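Side-chain contacts in protoporphyrinogen oxidase (Exiguobacterium sibiricum, PDB 3LOV), which probably oxidises coproporphyrinogen III to coproporphyrin III with molecular oxygen and a bound FAD, a step in heme biosynthesis: residues Gly234-Ser237 and Leu238-Leu242; Val364-Pro367 and Gly368-His371; Val379-Gln382 and Ala383-Asp387. All blocks are in the same frame, centred on the assembly; numbering follows the deposited sequence.

Contact 1 (Gly234-Ser237 and Leu238-Leu242)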
loop_
_atom_site.group_PDB
_atom_site.type_symbol
_atom_site.label_atom_id
_atom_site.label_comp_id
_atom_site.label_asym_id
_atom_site.label_seq_id
_atom_site.Cartn_x
_atom_site.Cartn_y
_atom_site.Cartn_z
ATOM N N GLY A 234 -9.765 6.175 -13.843
ATOM C CA GLY A 234 -8.385 6.015 -13.350
ATOM C C GLY A 234 -8.205 6.725 -12.029
ATOM O O GLY A 234 -8.928 7.687 -11.739
ATOM N N LEU A 235 -7.255 6.255 -11.213
ATOM C CA LEU A 235 -7.109 6.803 -9.865
ATOM C C LEU A 235 -6.571 8.211 -9.953
ATOM O O LEU A 235 -6.839 9.037 -9.080
ATOM C CB LEU A 235 -6.258 5.914 -8.961
ATOM C CG LEU A 235 -6.904 4.678 -8.330
ATOM C CD1 LEU A 235 -5.899 4.049 -7.397
ATOM C CD2 LEU A 235 -8.165 4.999 -7.585
ATOM N N GLU A 236 -5.876 8.548 -11.029
ATOM C CA GLU A 236 -5.409 9.926 -11.154
ATOM C C GLU A 236 -6.583 10.929 -11.271
ATOM O O GLU A 236 -6.465 12.099 -10.848
ATOM C CB GLU A 236 -4.416 10.067 -12.312
ATOM C CG GLU A 236 -3.566 11.351 -12.222
ATOM C CD GLU A 236 -2.381 11.426 -13.213
ATOM O OE1 GLU A 236 -1.980 10.399 -13.823
ATOM O OE2 GLU A 236 -1.814 12.520 -13.329
ATOM N N SER A 237 -7.735 10.466 -11.769
ATOM C CA SER A 237 -8.922 11.345 -11.857
ATOM C C SER A 237 -9.394 11.770 -10.466
ATOM O O SER A 237 -9.865 12.872 -10.294
ATOM C CB SER A 237 -10.048 10.733 -12.678
ATOM O OG SER A 237 -10.627 9.650 -12.029
ATOM N N LEU A 238 -9.157 10.937 -9.459
ATOM C CA LEU A 238 -9.422 11.341 -8.084
ATOM C C LEU A 238 -8.543 12.526 -7.689
ATOM O O LEU A 238 -9.028 13.461 -7.072
ATOM C CB LEU A 238 -9.241 10.180 -7.111
ATOM C CG LEU A 238 -9.078 10.474 -5.614
ATOM C CD1 LEU A 238 -10.320 11.140 -5.040
ATOM C CD2 LEU A 238 -8.709 9.175 -4.877
ATOM N N ILE A 239 -7.253 12.476 -8.034
ATOM C CA ILE A 239 -6.312 13.574 -7.720
ATOM C C ILE A 239 -6.792 14.902 -8.377
ATOM O O ILE A 239 -6.907 15.935 -7.710
ATOM C CB ILE A 239 -4.871 13.205 -8.165
ATOM C CG1 ILE A 239 -4.391 11.913 -7.461
ATOM C CG2 ILE A 239 -3.942 14.314 -7.952
ATOM C CD1 ILE A 239 -4.501 11.895 -5.923
ATOM N N GLU A 240 -7.126 14.797 -9.647
ATOM C CA GLU A 240 -7.588 15.897 -10.474
ATOM C C GLU A 240 -8.861 16.501 -9.914
ATOM O O GLU A 240 -8.953 17.713 -9.784
ATOM C CB GLU A 240 -7.790 15.407 -11.918
ATOM C CG GLU A 240 -6.483 15.252 -12.644
ATOM C CD GLU A 240 -6.520 14.305 -13.847
ATOM O OE1 GLU A 240 -7.512 13.582 -14.061
ATOM O OE2 GLU A 240 -5.531 14.273 -14.590
ATOM N N ARG A 241 -9.826 15.669 -9.519
ATOM C CA ARG A 241 -11.074 16.180 -8.950
ATOM C C ARG A 241 -10.843 16.821 -7.594
ATOM O O ARG A 241 -11.474 17.827 -7.268
ATOM C CB ARG A 241 -12.128 15.065 -8.830
ATOM C CG ARG A 241 -13.489 15.482 -8.252
ATOM C CD ARG A 241 -14.149 16.635 -9.024
ATOM N NE ARG A 241 -14.330 16.313 -10.442
ATOM C CZ ARG A 241 -15.345 15.605 -10.951
ATOM N NH1 ARG A 241 -16.319 15.124 -10.171
ATOM N NH2 ARG A 241 -15.386 15.372 -12.259
ATOM N N LEU A 242 -9.937 16.260 -6.779
ATOM C CA LEU A 242 -9.671 16.910 -5.493
ATOM C C LEU A 242 -9.165 18.336 -5.689
ATOM O O LEU A 242 -9.635 19.265 -5.022
ATOM C CB LEU A 242 -8.649 16.145 -4.624
ATOM C CG LEU A 242 -9.239 14.952 -3.898
ATOM C CD1 LEU A 242 -8.102 14.048 -3.401
ATOM C CD2 LEU A 242 -10.200 15.412 -2.769
#

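Contact 2 (Val364-Pro367 and Gly368-His371)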
loop_
_atom_site.group_PDB
_atom_site.type_symbol
_atom_site.label_atom_id
_atom_site.label_comp_id
_atom_site.label_asym_id
_atom_site.label_seq_id
_atom_site.Cartn_x
_atom_site.Cartn_y
_atom_site.Cartn_z
ATOM N N VAL A 364 8.549 -5.252 -9.277
ATOM C CA VAL A 364 9.950 -5.597 -8.951
ATOM C C VAL A 364 10.358 -4.801 -7.713
ATOM O O VAL A 364 10.086 -3.597 -7.641
ATOM C CB VAL A 364 10.938 -5.244 -10.116
ATOM C CG1 VAL A 364 12.399 -5.384 -9.642
ATOM C CG2 VAL A 364 10.705 -6.139 -11.360
ATOM N N GLY A 365 11.002 -5.463 -6.748
ATOM C CA GLY A 365 11.488 -4.814 -5.552
ATOM C C GLY A 365 10.987 -5.479 -4.284
ATOM O O GLY A 365 9.792 -5.695 -4.138
ATOM N N ARG A 366 11.918 -5.830 -3.393
ATOM C CA ARG A 366 11.616 -6.365 -2.042
ATOM C C ARG A 366 12.494 -5.690 -1.011
ATOM O O ARG A 366 13.534 -5.123 -1.369
ATOM C CB ARG A 366 11.937 -7.875 -1.972
ATOM C CG ARG A 366 11.256 -8.741 -3.007
ATOM C CD ARG A 366 11.691 -10.167 -2.784
ATOM N NE ARG A 366 11.059 -11.080 -3.714
ATOM C CZ ARG A 366 9.852 -11.612 -3.542
ATOM N NH1 ARG A 366 9.142 -11.329 -2.469
ATOM N NH2 ARG A 366 9.353 -12.411 -4.465
ATOM N N PRO A 367 12.132 -5.796 0.273
ATOM C CA PRO A 367 13.011 -5.201 1.274
ATOM C C PRO A 367 14.369 -5.944 1.322
ATOM O O PRO A 367 14.432 -7.200 1.374
ATOM C CB PRO A 367 12.230 -5.377 2.578
ATOM C CG PRO A 367 11.273 -6.510 2.277
ATOM C CD PRO A 367 10.898 -6.328 0.874
ATOM N N GLY A 368 15.435 -5.164 1.219
ATOM C CA GLY A 368 16.765 -5.706 1.217
ATOM C C GLY A 368 17.172 -6.252 -0.133
ATOM O O GLY A 368 18.299 -6.716 -0.280
ATOM N N ASN A 369 16.303 -6.151 -1.142
ATOM C CA ASN A 369 16.594 -6.711 -2.467
ATOM C C ASN A 369 15.784 -5.965 -3.513
ATOM O O ASN A 369 14.703 -6.399 -3.895
ATOM C CB ASN A 369 16.254 -8.215 -2.403
ATOM C CG ASN A 369 16.449 -8.970 -3.720
ATOM O OD1 ASN A 369 17.062 -8.488 -4.664
ATOM N ND2 ASN A 369 15.892 -10.199 -3.768
ATOM N N ASP A 370 16.266 -4.793 -3.917
ATOM C CA ASP A 370 15.515 -3.952 -4.849
ATOM C C ASP A 370 16.440 -3.206 -5.816
ATOM O O ASP A 370 16.054 -2.168 -6.387
ATOM C CB ASP A 370 14.634 -2.950 -4.069
ATOM C CG ASP A 370 15.437 -2.024 -3.178
ATOM O OD1 ASP A 370 16.656 -2.165 -3.155
ATOM O OD2 ASP A 370 14.855 -1.164 -2.477
ATOM N N HIS A 371 17.648 -3.742 -6.009
ATOM C CA HIS A 371 18.646 -3.043 -6.823
ATOM C C HIS A 371 18.174 -2.841 -8.258
ATOM O O HIS A 371 18.510 -1.842 -8.862
ATOM C CB HIS A 371 19.978 -3.814 -6.845
ATOM C CG HIS A 371 20.037 -4.872 -7.892
ATOM N ND1 HIS A 371 19.436 -6.104 -7.734
ATOM C CD2 HIS A 371 20.606 -4.878 -9.122
ATOM C CE1 HIS A 371 19.639 -6.823 -8.823
ATOM N NE2 HIS A 371 20.348 -6.104 -9.678
#

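Contact 3 (Val379-Gln382 and Ala383-Asp387)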
loop_
_atom_site.group_PDB
_atom_site.type_symbol
_atom_site.label_atom_id
_atom_site.label_comp_id
_atom_site.label_asym_id
_atom_site.label_seq_id
_atom_site.Cartn_x
_atom_site.Cartn_y
_atom_site.Cartn_z
ATOM N N VAL A 379 17.686 -2.648 -18.707
ATOM C CA VAL A 379 18.014 -3.754 -17.797
ATOM C C VAL A 379 16.784 -4.261 -17.002
ATOM O O VAL A 379 16.585 -5.462 -16.837
ATOM C CB VAL A 379 19.157 -3.364 -16.847
ATOM C CG1 VAL A 379 19.327 -4.388 -15.784
ATOM C CG2 VAL A 379 20.454 -3.213 -17.622
ATOM N N LEU A 380 15.963 -3.337 -16.522
ATOM C CA LEU A 380 14.710 -3.663 -15.819
ATOM C C LEU A 380 13.726 -4.383 -16.757
ATOM O O LEU A 380 13.157 -5.411 -16.434
ATOM C CB LEU A 380 14.092 -2.370 -15.304
ATOM C CG LEU A 380 12.898 -2.365 -14.367
ATOM C CD1 LEU A 380 13.072 -3.376 -13.203
ATOM C CD2 LEU A 380 12.741 -0.946 -13.844
ATOM N N GLN A 381 13.555 -3.839 -17.943
ATOM C CA GLN A 381 12.678 -4.440 -18.918
ATOM C C GLN A 381 13.125 -5.847 -19.320
ATOM O O GLN A 381 12.312 -6.770 -19.392
ATOM C CB GLN A 381 12.648 -3.570 -20.154
ATOM C CG GLN A 381 11.850 -4.170 -21.268
ATOM C CD GLN A 381 11.406 -3.122 -22.230
ATOM O OE1 GLN A 381 11.540 -1.923 -21.957
ATOM N NE2 GLN A 381 10.875 -3.556 -23.371
ATOM N N GLN A 382 14.423 -6.001 -19.558
ATOM C CA GLN A 382 14.965 -7.284 -19.981
ATOM C C GLN A 382 14.767 -8.357 -18.887
ATOM O O GLN A 382 14.338 -9.467 -19.180
ATOM C CB GLN A 382 16.445 -7.124 -20.402
ATOM C CG GLN A 382 17.144 -8.410 -20.884
ATOM C CD GLN A 382 16.360 -9.156 -21.962
ATOM O OE1 GLN A 382 16.272 -10.386 -21.934
ATOM N NE2 GLN A 382 15.775 -8.416 -22.904
ATOM N N ALA A 383 15.026 -8.005 -17.627
ATOM C CA ALA A 383 14.809 -8.921 -16.515
ATOM C C ALA A 383 13.336 -9.347 -16.428
ATOM O O ALA A 383 13.037 -10.530 -16.293
ATOM C CB ALA A 383 15.246 -8.273 -15.204
ATOM N N VAL A 384 12.429 -8.377 -16.504
ATOM C CA VAL A 384 10.991 -8.676 -16.449
ATOM C C VAL A 384 10.595 -9.585 -17.633
ATOM O O VAL A 384 9.848 -10.563 -17.459
ATOM C CB VAL A 384 10.110 -7.375 -16.397
ATOM C CG1 VAL A 384 8.601 -7.694 -16.641
ATOM C CG2 VAL A 384 10.240 -6.685 -15.066
ATOM N N LEU A 385 11.096 -9.270 -18.823
ATOM C CA LEU A 385 10.761 -10.064 -20.020
ATOM C C LEU A 385 11.250 -11.496 -19.916
ATOM O O LEU A 385 10.488 -12.430 -20.189
ATOM C CB LEU A 385 11.294 -9.432 -21.305
ATOM C CG LEU A 385 10.184 -8.641 -21.983
ATOM C CD1 LEU A 385 10.702 -7.441 -22.817
ATOM C CD2 LEU A 385 9.289 -9.591 -22.774
ATOM N N GLN A 386 12.503 -11.673 -19.516
ATOM C CA GLN A 386 13.033 -13.014 -19.316
ATOM C C GLN A 386 12.187 -13.828 -18.333
ATOM O O GLN A 386 11.965 -15.026 -18.529
ATOM C CB GLN A 386 14.443 -12.953 -18.761
ATOM C CG GLN A 386 15.444 -12.344 -19.703
ATOM C CD GLN A 386 16.871 -12.510 -19.211
ATOM O OE1 GLN A 386 17.150 -13.357 -18.345
ATOM N NE2 GLN A 386 17.787 -11.715 -19.776
ATOM N N ASP A 387 11.782 -13.198 -17.236
ATOM C CA ASP A 387 10.996 -13.907 -16.236
ATOM C C ASP A 387 9.730 -14.375 -16.897
ATOM O O ASP A 387 9.407 -15.551 -16.838
ATOM C CB ASP A 387 10.668 -13.019 -15.021
ATOM C CG ASP A 387 11.842 -12.861 -14.058
ATOM O OD1 ASP A 387 12.853 -13.551 -14.242
ATOM O OD2 ASP A 387 11.755 -12.051 -13.098
#

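Contact 1 (Gly234-Ser237 and Leu238-Leu242)
S237 and E240 meet, as do S237 and R241, across the first turns of helix 235-245. The backbone bonds set the frame. R241 N donates to S237 O at 2.9 Å and E240 N to E236 O at 3.0 Å, both i to i+4, whereas L238 N reaches L235 O only by a weak bond. G234, with a positive phi of 92° that suits glycine, leads into the helix.

The S237 hydroxyl is a second polar centre. Its OG sits between the backbone N and the carbonyl carbon (chi1 70°), which turns it back to donate to G234 O at 2.6 Å, in the carbonyl plane. S237 N uses the same oxygen at 3.0 Å, and OG also bonds to T233. An alanine here would lack the hydroxyl, so G234 O would probably keep only the backbone N-H of the two donors and T233 would lose its mate.

Two glutamates lie on the outer face. The extended E240 side chain runs back along the helix, its OE1 3.4 Å from S237 CA, and its OE2 stands 4.3 Å from E236 OE2. Two like charges so near would probably repel, but E236 is matched by R40 and the backbone N of T47, and E240 by R49.

The inner face is apolar: L238 and I239 pack against helix 14-26, I239 on L17, beside the parallel FAD-binding sheet of Rossmann type, and L235 lies near the FAD-binding L447. Leucine and isoleucine suit this buried side, acids the partly exposed one. The chemistry thus implies a helix start in which the buried hydroxyl is satisfied close to home, while the two neighbouring glutamates are likely to depend on arginines outside the helix.

Contact 2 (Val364-Pro367 and Gly368-His371)
R366 and N369 pair around a type II beta turn, a local reversal at the surface just after strand 357-364 and before helix 377-392. They form a single antiparallel hydrogen-bonded bridge: R366 N donates to N369 O at 2.9 Å, and N369 N returns a bond to R366 O at 3.0 Å. Both donors stand well above the plane of the carbonyl they meet.

The corner residues fit the turn type. P367 (phi -66°) takes the second position, where its ring already fixes that torsion, and its side chain packs on A176, N178 and H308. G368 follows with a phi of 81°, and a side chain there would run into P367 O. G365 also has backbone angles that call for glycine, since a CB would be jammed against the carbonyl O of V364.

Beyond the turn the side chains of R366 and D370 leave the bridge. The extended R366 chain carries NH2 to the carbonyl of V332, so the end of the guanidinium group bonds away from N369, while D370 OD2 accepts from S309 N on strand 307-318. D370 thereby fastens the returning limb to a neighbouring strand, with its CB 3.6 Å from R366 O and 3.9 Å from G365 CA.

Contact 3 (Val379-Gln382 and Ala383-Asp387)
Regular i to i+4 bonds run along helix 377-392, from A383 N to V379 O, V384 N to L380 O, L385 N to Q381 O and Q386 N to Q382 O. One turn apart, Q382 and Q386 cross obliquely and add a bond between side chains: Q386 NE2 donates to Q382 OE1 at 3.0 Å, with an N-H...O angle of 152°. It meets that oxygen on a lone pair and in the carbonyl plane, though the two amide planes are turned 55° apart. Q382 reaches this position by bending at chi2 (51°), while the extended Q386 chain brings its CG to 3.1 Å from Q382 OE1.

The helix is amphipathic and lies on the mixed sheet. L380 and V384 point their branched side chains at strands 307-318 and 357-364, where apolar bulk suits burial, and L380 also reaches strand 400-411. Q382 and Q386 take the exposed side.

Q381 and L385 lie side by side, the leucine CD1 3.8 Å from Q381 CG, so the aliphatic part of the glutamine packs alongside the leucine. L385 in turn touches M315, and Q381 touches V401. The small A383 touches L372 and S339, with its CB 3.5 Å from V379 O.

From the N terminus, contact 1 comes first, at the start of helix 235-245, which follows strand 228-231 and precedes strand 250-252 at the edge of the parallel, FAD-binding sheet. Contact 2 lies far along the chain, in the turn that leaves strand 357-364, and contact 3 follows on helix 377-392. All three are local and in series: none nests within or crosses another, and only contact 2 reverses the chain. Contacts 2 and 3 touch, V364 CG2 meeting V384 CG2 at 3.8 Å, so the end of the strand packs against the helix that lies on the mixed sheet. Contact 1 stands apart, its nearest atoms about 17 Å from those of contact 2.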